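Local coordinates for bifunctional GH43-CE protein (Bacteroides eggerthii, PDB 6MLY) that probably removes xylose or related sugars from complex arabinoxylans through its GH43 domain and carries a second, carbohydrate esterase domain, at residues D317-P329 against L342-L354. Residues are numbered along the deposited sequence; the frame is centred on the assembly and turned at random.
Sequences DDFNRKKGERALP and LWSLSARKGYLRL
L352 CB lies over one face of the F319 ring, 3.6 Å from the centroid and 7° off the normal, a CH-pi contact. CD2 of L352 reaches F319 CZ at 3.5 Å. CB of D317 lies over the opposite face, and L345 CD2 also touches the ring. A second CH-pi contact puts L328 CD1 over the six-membered ring of W343, 3.8 Å from its centroid. A327 CB meets the same ring at its edge. W343 NE1 bonds to N340.

The polar bonds described for R321 are made to residues of 317-329. R321, bent at chi2 (-59°), grips D317 end-on, NH1 to OD1 and NH2 to OD2, in a salt bridge. D317 OD2 also bonds W332 NE1. NE and NH2 together hold A327 O side-on, each at 2.8 Å, and NH1 also bonds N320 O. L345 CD1 lies against this guanidinium. An alanine at R321 would take away these bonds and is likely to leave the D317 carboxylate without its charged mate and the A327 end of the loop less fixed.

The backbones meet at G350, whose CA lies 3.3 Å from F319 O. G350 belongs to a type II turn, R348 to Y351. The turn lies in the hairpin loop linking edge strand 343-344 to strand 352-355 in the concanavalin A-like beta-sandwich domain.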
ATOM      1  N   ASP A 317       6.275 -15.261 -13.207  1.00 63.35           N
ATOM      2  CA  ASP A 317       5.855 -15.964 -14.420  1.00 63.41           C
ATOM      3  C   ASP A 317       6.370 -15.212 -15.648  1.00 64.12           C
ATOM      4  O   ASP A 317       5.995 -14.069 -15.877  1.00 64.60           O
ATOM      5  CB  ASP A 317       4.331 -16.113 -14.496  1.00 63.00           C
ATOM      6  CG  ASP A 317       3.849 -17.313 -15.302  1.00 63.30           C
ATOM      7  OD1 ASP A 317       4.672 -17.924 -16.019  1.00 63.54           O
ATOM      8  OD2 ASP A 317       2.649 -17.637 -15.201  1.00 63.24           O
ATOM      9  N   ASP A 318       7.213 -15.887 -16.438  1.00 65.42           N
ATOM     10  CA  ASP A 318       7.780 -15.335 -17.669  1.00 66.95           C
ATOM     11  C   ASP A 318       6.778 -15.494 -18.823  1.00 67.25           C
ATOM     12  O   ASP A 318       7.031 -15.017 -19.937  1.00 68.62           O
ATOM     13  CB  ASP A 318       9.133 -15.985 -17.990  1.00 68.34           C
ATOM     14  CG  ASP A 318       9.088 -17.484 -18.253  1.00 68.91           C
ATOM     15  OD1 ASP A 318       8.026 -18.094 -18.029  1.00 69.83           O
ATOM     16  OD2 ASP A 318      10.122 -18.034 -18.679  1.00 70.54           O
ATOM     17  N   PHE A 319       5.659 -16.180 -18.549  1.00 66.71           N
ATOM     18  CA  PHE A 319       4.575 -16.460 -19.500  1.00 66.72           C
ATOM     19  C   PHE A 319       5.117 -17.237 -20.710  1.00 67.03           C
ATOM     20  O   PHE A 319       4.616 -17.098 -21.830  1.00 67.43           O
ATOM     21  CB  PHE A 319       3.831 -15.171 -19.859  1.00 67.04           C
ATOM     22  CG  PHE A 319       3.028 -14.596 -18.717  1.00 66.85           C
ATOM     23  CD1 PHE A 319       1.993 -15.320 -18.145  1.00 66.53           C
ATOM     24  CD2 PHE A 319       3.308 -13.339 -18.206  1.00 67.23           C
ATOM     25  CE1 PHE A 319       1.259 -14.799 -17.090  1.00 66.49           C
ATOM     26  CE2 PHE A 319       2.571 -12.817 -17.153  1.00 66.84           C
ATOM     27  CZ  PHE A 319       1.547 -13.547 -16.600  1.00 66.30           C
ATOM     28  N   ASN A 320       6.122 -18.081 -20.441  1.00 67.36           N
ATOM     29  CA  ASN A 320       6.684 -19.040 -21.382  1.00 67.98           C
ATOM     30  C   ASN A 320       6.279 -20.440 -20.935  1.00 68.12           C
ATOM     31  O   ASN A 320       6.422 -20.768 -19.758  1.00 67.80           O
ATOM     32  CB  ASN A 320       8.214 -19.008 -21.425  1.00 68.44           C
ATOM     33  CG  ASN A 320       8.783 -18.377 -22.673  1.00 69.18           C
ATOM     34  OD1 ASN A 320       8.295 -18.611 -23.779  1.00 69.18           O
ATOM     35  ND2 ASN A 320       9.845 -17.613 -22.499  1.00 69.60           N
ATOM     36  N   ARG A 321       5.823 -21.249 -21.894  1.00 69.29           N
ATOM     37  CA  ARG A 321       5.294 -22.563 -21.631  1.00 69.85           C
ATOM     38  C   ARG A 321       5.991 -23.570 -22.552  1.00 72.62           C
ATOM     39  O   ARG A 321       6.075 -23.352 -23.761  1.00 73.56           O
ATOM     40  CB  ARG A 321       3.774 -22.554 -21.826  1.00 68.48           C
ATOM     41  CG  ARG A 321       3.028 -21.590 -20.911  1.00 67.45           C
ATOM     42  CD  ARG A 321       3.233 -21.868 -19.429  1.00 66.46           C
ATOM     43  NE  ARG A 321       2.415 -21.007 -18.580  1.00 65.71           N
ATOM     44  CZ  ARG A 321       2.823 -19.873 -18.010  1.00 65.81           C
ATOM     45  NH1 ARG A 321       4.084 -19.484 -18.116  1.00 65.85           N
ATOM     46  NH2 ARG A 321       1.963 -19.129 -17.338  1.00 65.17           N
ATOM     47  N   LYS A 322       6.509 -24.647 -21.943  1.00 75.59           N
ATOM     48  CA  LYS A 322       6.991 -25.845 -22.638  1.00 78.03           C
ATOM     49  C   LYS A 322       5.776 -26.665 -23.101  1.00 78.07           C
ATOM     50  O   LYS A 322       4.632 -26.282 -22.854  1.00 75.59           O
ATOM     51  CB  LYS A 322       7.897 -26.669 -21.714  1.00 80.76           C
ATOM     52  CG  LYS A 322       7.186 -27.388 -20.567  1.00 81.85           C
ATOM     53  CD  LYS A 322       7.511 -28.871 -20.446  1.00 83.45           C
ATOM     54  CE  LYS A 322       6.569 -29.608 -19.513  1.00 83.30           C
ATOM     55  NZ  LYS A 322       6.616 -31.078 -19.711  1.00 83.99           N
ATOM     56  N   LYS A 323       6.040 -27.810 -23.740  1.00 78.71           N
ATOM     57  CA  LYS A 323       4.997 -28.692 -24.277  1.00 79.65           C
ATOM     58  C   LYS A 323       4.213 -29.352 -23.134  1.00 78.10           C
ATOM     59  O   LYS A 323       4.784 -30.071 -22.309  1.00 76.47           O
ATOM     60  CB  LYS A 323       5.629 -29.758 -25.178  1.00 82.29           C
ATOM     61  CG  LYS A 323       4.650 -30.618 -25.969  1.00 84.20           C
ATOM     62  CD  LYS A 323       3.731 -29.817 -26.876  1.00 85.48           C
ATOM     63  CE  LYS A 323       3.768 -30.274 -28.319  1.00 87.36           C
ATOM     64  NZ  LYS A 323       5.042 -29.904 -28.979  1.00 88.27           N
ATOM     65  N   GLY A 324       2.897 -29.102 -23.104  1.00 76.32           N
ATOM     66  CA  GLY A 324       1.979 -29.717 -22.141  1.00 75.31           C
ATOM     67  C   GLY A 324       2.300 -29.333 -20.705  1.00 74.75           C
ATOM     68  O   GLY A 324       2.532 -30.193 -19.862  1.00 75.68           O
ATOM     69  N   GLU A 325       2.309 -28.024 -20.443  1.00 73.80           N
ATOM     70  CA  GLU A 325       2.550 -27.443 -19.125  1.00 73.13           C
ATOM     71  C   GLU A 325       1.269 -26.724 -18.690  1.00 69.94           C
ATOM     72  O   GLU A 325       0.532 -26.226 -19.531  1.00 70.24           O
ATOM     73  CB  GLU A 325       3.738 -26.479 -19.208  1.00 74.34           C
ATOM     74  CG  GLU A 325       4.159 -25.870 -17.881  1.00 76.00           C
ATOM     75  CD  GLU A 325       5.183 -24.750 -18.003  1.00 77.10           C
ATOM     76  OE1 GLU A 325       6.089 -24.866 -18.858  1.00 79.26           O
ATOM     77  OE2 GLU A 325       5.069 -23.758 -17.250  1.00 79.42           O
ATOM     78  N   ARG A 326       1.007 -26.682 -17.381  1.00 67.74           N
ATOM     79  CA  ARG A 326      -0.088 -25.876 -16.860  1.00 68.14           C
ATOM     80  C   ARG A 326      -0.032 -24.486 -17.515  1.00 67.54           C
ATOM     81  O   ARG A 326       1.012 -23.820 -17.487  1.00 67.32           O
ATOM     82  CB  ARG A 326      -0.006 -25.761 -15.333  1.00 69.23           C
ATOM     83  CG  ARG A 326      -0.904 -26.729 -14.579  1.00 70.62           C
ATOM     84  CD  ARG A 326      -1.400 -26.131 -13.278  1.00 73.25           C
ATOM     85  NE  ARG A 326      -2.258 -24.964 -13.493  1.00 75.23           N
ATOM     86  CZ  ARG A 326      -3.592 -24.988 -13.511  1.00 76.48           C
ATOM     87  NH1 ARG A 326      -4.240 -26.129 -13.346  1.00 78.00           N
ATOM     88  NH2 ARG A 326      -4.274 -23.868 -13.688  1.00 76.16           N
ATOM     89  N   ALA A 327      -1.154 -24.058 -18.107  1.00 66.53           N
ATOM     90  CA  ALA A 327      -1.253 -22.749 -18.751  1.00 66.43           C
ATOM     91  C   ALA A 327      -1.015 -21.632 -17.724  1.00 65.63           C
ATOM     92  O   ALA A 327      -0.329 -20.666 -18.027  1.00 66.06           O
ATOM     93  CB  ALA A 327      -2.594 -22.596 -19.427  1.00 66.68           C
ATOM     94  N   LEU A 328      -1.579 -21.785 -16.519  1.00 64.69           N
ATOM     95  CA  LEU A 328      -1.426 -20.820 -15.432  1.00 63.96           C
ATOM     96  C   LEU A 328      -0.997 -21.542 -14.157  1.00 63.58           C
ATOM     97  O   LEU A 328      -1.784 -22.280 -13.566  1.00 62.69           O
ATOM     98  CB  LEU A 328      -2.749 -20.075 -15.220  1.00 64.41           C
ATOM     99  CG  LEU A 328      -3.107 -19.046 -16.295  1.00 65.28           C
ATOM    100  CD1 LEU A 328      -4.589 -18.705 -16.252  1.00 65.58           C
ATOM    101  CD2 LEU A 328      -2.267 -17.780 -16.158  1.00 65.37           C
ATOM    102  N   PRO A 329       0.256 -21.340 -13.686  1.00 63.55           N
ATOM    103  CA  PRO A 329       0.693 -21.866 -12.393  1.00 63.52           C
ATOM    104  C   PRO A 329      -0.376 -21.719 -11.300  1.00 62.86           C
ATOM    105  O   PRO A 329      -1.168 -20.777 -11.315  1.00 63.28           O
ATOM    106  CB  PRO A 329       1.923 -20.996 -12.080  1.00 63.62           C
ATOM    107  CG  PRO A 329       2.515 -20.680 -13.437  1.00 63.91           C
ATOM    108  CD  PRO A 329       1.325 -20.593 -14.375  1.00 63.98           C
ATOM    109  N   LEU A 342     -11.163 -14.462 -23.665  1.00 69.69           N
ATOM    110  CA  LEU A 342     -10.562 -13.123 -23.805  1.00 70.06           C
ATOM    111  C   LEU A 342      -9.127 -13.046 -23.260  1.00 68.96           C
ATOM    112  O   LEU A 342      -8.542 -11.978 -23.281  1.00 69.27           O
ATOM    113  CB  LEU A 342     -11.461 -12.116 -23.086  1.00 70.71           C
ATOM    114  CG  LEU A 342     -12.821 -11.870 -23.740  1.00 72.01           C
ATOM    115  CD1 LEU A 342     -13.710 -11.039 -22.830  1.00 72.70           C
ATOM    116  CD2 LEU A 342     -12.667 -11.195 -25.095  1.00 72.67           C
ATOM    117  N   TRP A 343      -8.565 -14.152 -22.764  1.00 68.37           N
ATOM    118  CA  TRP A 343      -7.126 -14.212 -22.473  1.00 68.18           C
ATOM    119  C   TRP A 343      -6.500 -15.340 -23.295  1.00 68.17           C
ATOM    120  O   TRP A 343      -7.205 -16.217 -23.783  1.00 68.30           O
ATOM    121  CB  TRP A 343      -6.841 -14.365 -20.972  1.00 67.32           C
ATOM    122  CG  TRP A 343      -7.251 -15.672 -20.360  1.00 67.01           C
ATOM    123  CD1 TRP A 343      -8.478 -15.988 -19.852  1.00 67.16           C
ATOM    124  CD2 TRP A 343      -6.420 -16.827 -20.140  1.00 66.47           C
ATOM    125  NE1 TRP A 343      -8.474 -17.262 -19.353  1.00 66.64           N
ATOM    126  CE2 TRP A 343      -7.229 -17.808 -19.520  1.00 66.19           C
ATOM    127  CE3 TRP A 343      -5.083 -17.139 -20.416  1.00 66.34           C
ATOM    128  CZ2 TRP A 343      -6.745 -19.068 -19.168  1.00 65.20           C
ATOM    129  CZ3 TRP A 343      -4.605 -18.386 -20.068  1.00 66.08           C
ATOM    130  CH2 TRP A 343      -5.426 -19.338 -19.455  1.00 65.27           C
ATOM    131  N   SER A 344      -5.175 -15.285 -23.458  1.00 67.95           N
ATOM    132  CA  SER A 344      -4.456 -16.258 -24.268  1.00 68.01           C
ATOM    133  C   SER A 344      -2.952 -16.188 -23.983  1.00 67.98           C
ATOM    134  O   SER A 344      -2.448 -15.153 -23.555  1.00 68.48           O
ATOM    135  CB  SER A 344      -4.741 -16.045 -25.729  1.00 68.84           C
ATOM    136  OG  SER A 344      -4.017 -16.976 -26.519  1.00 68.69           O
ATOM    137  N   LEU A 345      -2.262 -17.310 -24.225  1.00 68.15           N
ATOM    138  CA  LEU A 345      -0.802 -17.400 -24.128  1.00 68.78           C
ATOM    139  C   LEU A 345      -0.181 -17.844 -25.460  1.00 69.43           C
ATOM    140  O   LEU A 345       1.034 -17.972 -25.538  1.00 70.79           O
ATOM    141  CB  LEU A 345      -0.427 -18.388 -23.020  1.00 68.30           C
ATOM    142  CG  LEU A 345      -0.651 -17.900 -21.591  1.00 68.54           C
ATOM    143  CD1 LEU A 345      -0.494 -19.043 -20.603  1.00 68.63           C
ATOM    144  CD2 LEU A 345       0.300 -16.765 -21.242  1.00 68.67           C
ATOM    145  N   SER A 346      -1.000 -18.090 -26.490  1.00 69.82           N
ATOM    146  CA  SER A 346      -0.491 -18.476 -27.806  1.00 71.70           C
ATOM    147  C   SER A 346      -0.673 -17.332 -28.818  1.00 72.84           C
ATOM    148  O   SER A 346      -0.207 -17.433 -29.957  1.00 73.51           O
ATOM    149  CB  SER A 346      -1.126 -19.763 -28.280  1.00 72.11           C
ATOM    150  OG  SER A 346      -2.506 -19.590 -28.552  1.00 73.78           O
ATOM    151  N   ALA A 347      -1.329 -16.244 -28.388  1.00 73.22           N
ATOM    152  CA  ALA A 347      -1.548 -15.050 -29.202  1.00 74.12           C
ATOM    153  C   ALA A 347      -0.199 -14.391 -29.513  1.00 73.84           C
ATOM    154  O   ALA A 347       0.068 -14.011 -30.644  1.00 75.34           O
ATOM    155  CB  ALA A 347      -2.474 -14.101 -28.481  1.00 73.74           C
ATOM    156  N   ARG A 348       0.633 -14.264 -28.476  1.00 73.31           N
ATOM    157  CA  ARG A 348       2.016 -13.825 -28.586  1.00 73.17           C
ATOM    158  C   ARG A 348       2.851 -14.717 -27.658  1.00 73.59           C
ATOM    159  O   ARG A 348       2.605 -14.750 -26.452  1.00 75.21           O
ATOM    160  CB  ARG A 348       2.107 -12.337 -28.229  1.00 72.43           C
ATOM    161  CG  ARG A 348       3.354 -11.635 -28.754  1.00 72.36           C
ATOM    162  CD  ARG A 348       3.455 -10.176 -28.334  1.00 71.25           C
ATOM    163  NE  ARG A 348       4.737  -9.590 -28.700  1.00 71.10           N
ATOM    164  CZ  ARG A 348       5.092  -8.327 -28.475  1.00 70.79           C
ATOM    165  NH1 ARG A 348       4.264  -7.490 -27.870  1.00 70.06           N
ATOM    166  NH2 ARG A 348       6.284  -7.910 -28.857  1.00 71.59           N
ATOM    167  N   LYS A 349       3.791 -15.478 -28.230  1.00 74.51           N
ATOM    168  CA  LYS A 349       4.583 -16.453 -27.467  1.00 73.94           C
ATOM    169  C   LYS A 349       5.533 -15.703 -26.522  1.00 72.74           C
ATOM    170  O   LYS A 349       6.320 -14.876 -26.965  1.00 73.37           O
ATOM    171  CB  LYS A 349       5.357 -17.388 -28.403  1.00 75.84           C
ATOM    172  CG  LYS A 349       6.403 -18.262 -27.717  1.00 76.96           C
ATOM    173  CD  LYS A 349       6.438 -19.710 -28.186  1.00 78.32           C
ATOM    174  CE  LYS A 349       6.544 -20.683 -27.027  1.00 77.94           C
ATOM    175  NZ  LYS A 349       6.525 -22.099 -27.469  1.00 78.88           N
ATOM    176  N   GLY A 350       5.439 -16.017 -25.226  1.00 71.07           N
ATOM    177  CA  GLY A 350       6.216 -15.376 -24.165  1.00 70.26           C
ATOM    178  C   GLY A 350       5.427 -14.297 -23.431  1.00 69.84           C
ATOM    179  O   GLY A 350       5.916 -13.732 -22.438  1.00 69.22           O
ATOM    180  N   TYR A 351       4.207 -14.021 -23.913  1.00 69.94           N
ATOM    181  CA  TYR A 351       3.353 -12.950 -23.405  1.00 70.65           C
ATOM    182  C   TYR A 351       1.967 -13.502 -23.033  1.00 70.68           C
ATOM    183  O   TYR A 351       1.422 -14.393 -23.707  1.00 71.11           O
ATOM    184  CB  TYR A 351       3.217 -11.841 -24.452  1.00 71.22           C
ATOM    185  CG  TYR A 351       4.487 -11.093 -24.786  1.00 71.28           C
ATOM    186  CD1 TYR A 351       5.474 -11.662 -25.575  1.00 71.89           C
ATOM    187  CD2 TYR A 351       4.696  -9.798 -24.336  1.00 71.16           C
ATOM    188  CE1 TYR A 351       6.639 -10.980 -25.891  1.00 72.53           C
ATOM    189  CE2 TYR A 351       5.855  -9.103 -24.640  1.00 71.62           C
ATOM    190  CZ  TYR A 351       6.831  -9.694 -25.423  1.00 72.68           C
ATOM    191  OH  TYR A 351       7.973  -9.007 -25.736  1.00 73.35           O
ATOM    192  N   LEU A 352       1.410 -12.966 -21.939  1.00 71.05           N
ATOM    193  CA  LEU A 352      -0.006 -13.096 -21.579  1.00 70.46           C
ATOM    194  C   LEU A 352      -0.770 -11.936 -22.225  1.00 71.91           C
ATOM    195  O   LEU A 352      -0.364 -10.778 -22.071  1.00 74.05           O
ATOM    196  CB  LEU A 352      -0.141 -13.053 -20.054  1.00 69.79           C
ATOM    197  CG  LEU A 352      -1.536 -12.726 -19.519  1.00 69.87           C
ATOM    198  CD1 LEU A 352      -2.492 -13.882 -19.756  1.00 69.80           C
ATOM    199  CD2 LEU A 352      -1.481 -12.382 -18.041  1.00 70.13           C
ATOM    200  N   ARG A 353      -1.858 -12.245 -22.938  1.00 71.05           N
ATOM    201  CA  ARG A 353      -2.636 -11.226 -23.644  1.00 72.08           C
ATOM    202  C   ARG A 353      -4.077 -11.223 -23.122  1.00 71.19           C
ATOM    203  O   ARG A 353      -4.879 -12.076 -23.503  1.00 71.57           O
ATOM    204  CB  ARG A 353      -2.611 -11.458 -25.160  1.00 73.47           C
ATOM    205  CG  ARG A 353      -3.448 -10.464 -25.956  1.00 74.19           C
ATOM    206  CD  ARG A 353      -3.295 -10.614 -27.458  1.00 75.08           C
ATOM    207  NE  ARG A 353      -2.009 -10.110 -27.918  1.00 75.65           N
ATOM    208  CZ  ARG A 353      -1.681  -9.912 -29.190  1.00 76.18           C
ATOM    209  NH1 ARG A 353      -2.536 -10.204 -30.154  1.00 77.96           N
ATOM    210  NH2 ARG A 353      -0.492  -9.426 -29.493  1.00 76.18           N
ATOM    211  N   LEU A 354      -4.383 -10.235 -22.273  1.00 70.74           N
ATOM    212  CA  LEU A 354      -5.742  -9.963 -21.811  1.00 70.29           C
ATOM    213  C   LEU A 354      -6.430  -9.051 -22.836  1.00 71.17           C
ATOM    214  O   LEU A 354      -5.908  -7.993 -23.157  1.00 72.25           O
ATOM    215  CB  LEU A 354      -5.687  -9.300 -20.430  1.00 69.29           C
ATOM    216  CG  LEU A 354      -4.806  -9.995 -19.392  1.00 68.15           C
ATOM    217  CD1 LEU A 354      -4.774  -9.209 -18.093  1.00 67.43           C
ATOM    218  CD2 LEU A 354      -5.278 -11.418 -19.142  1.00 67.92           C
TER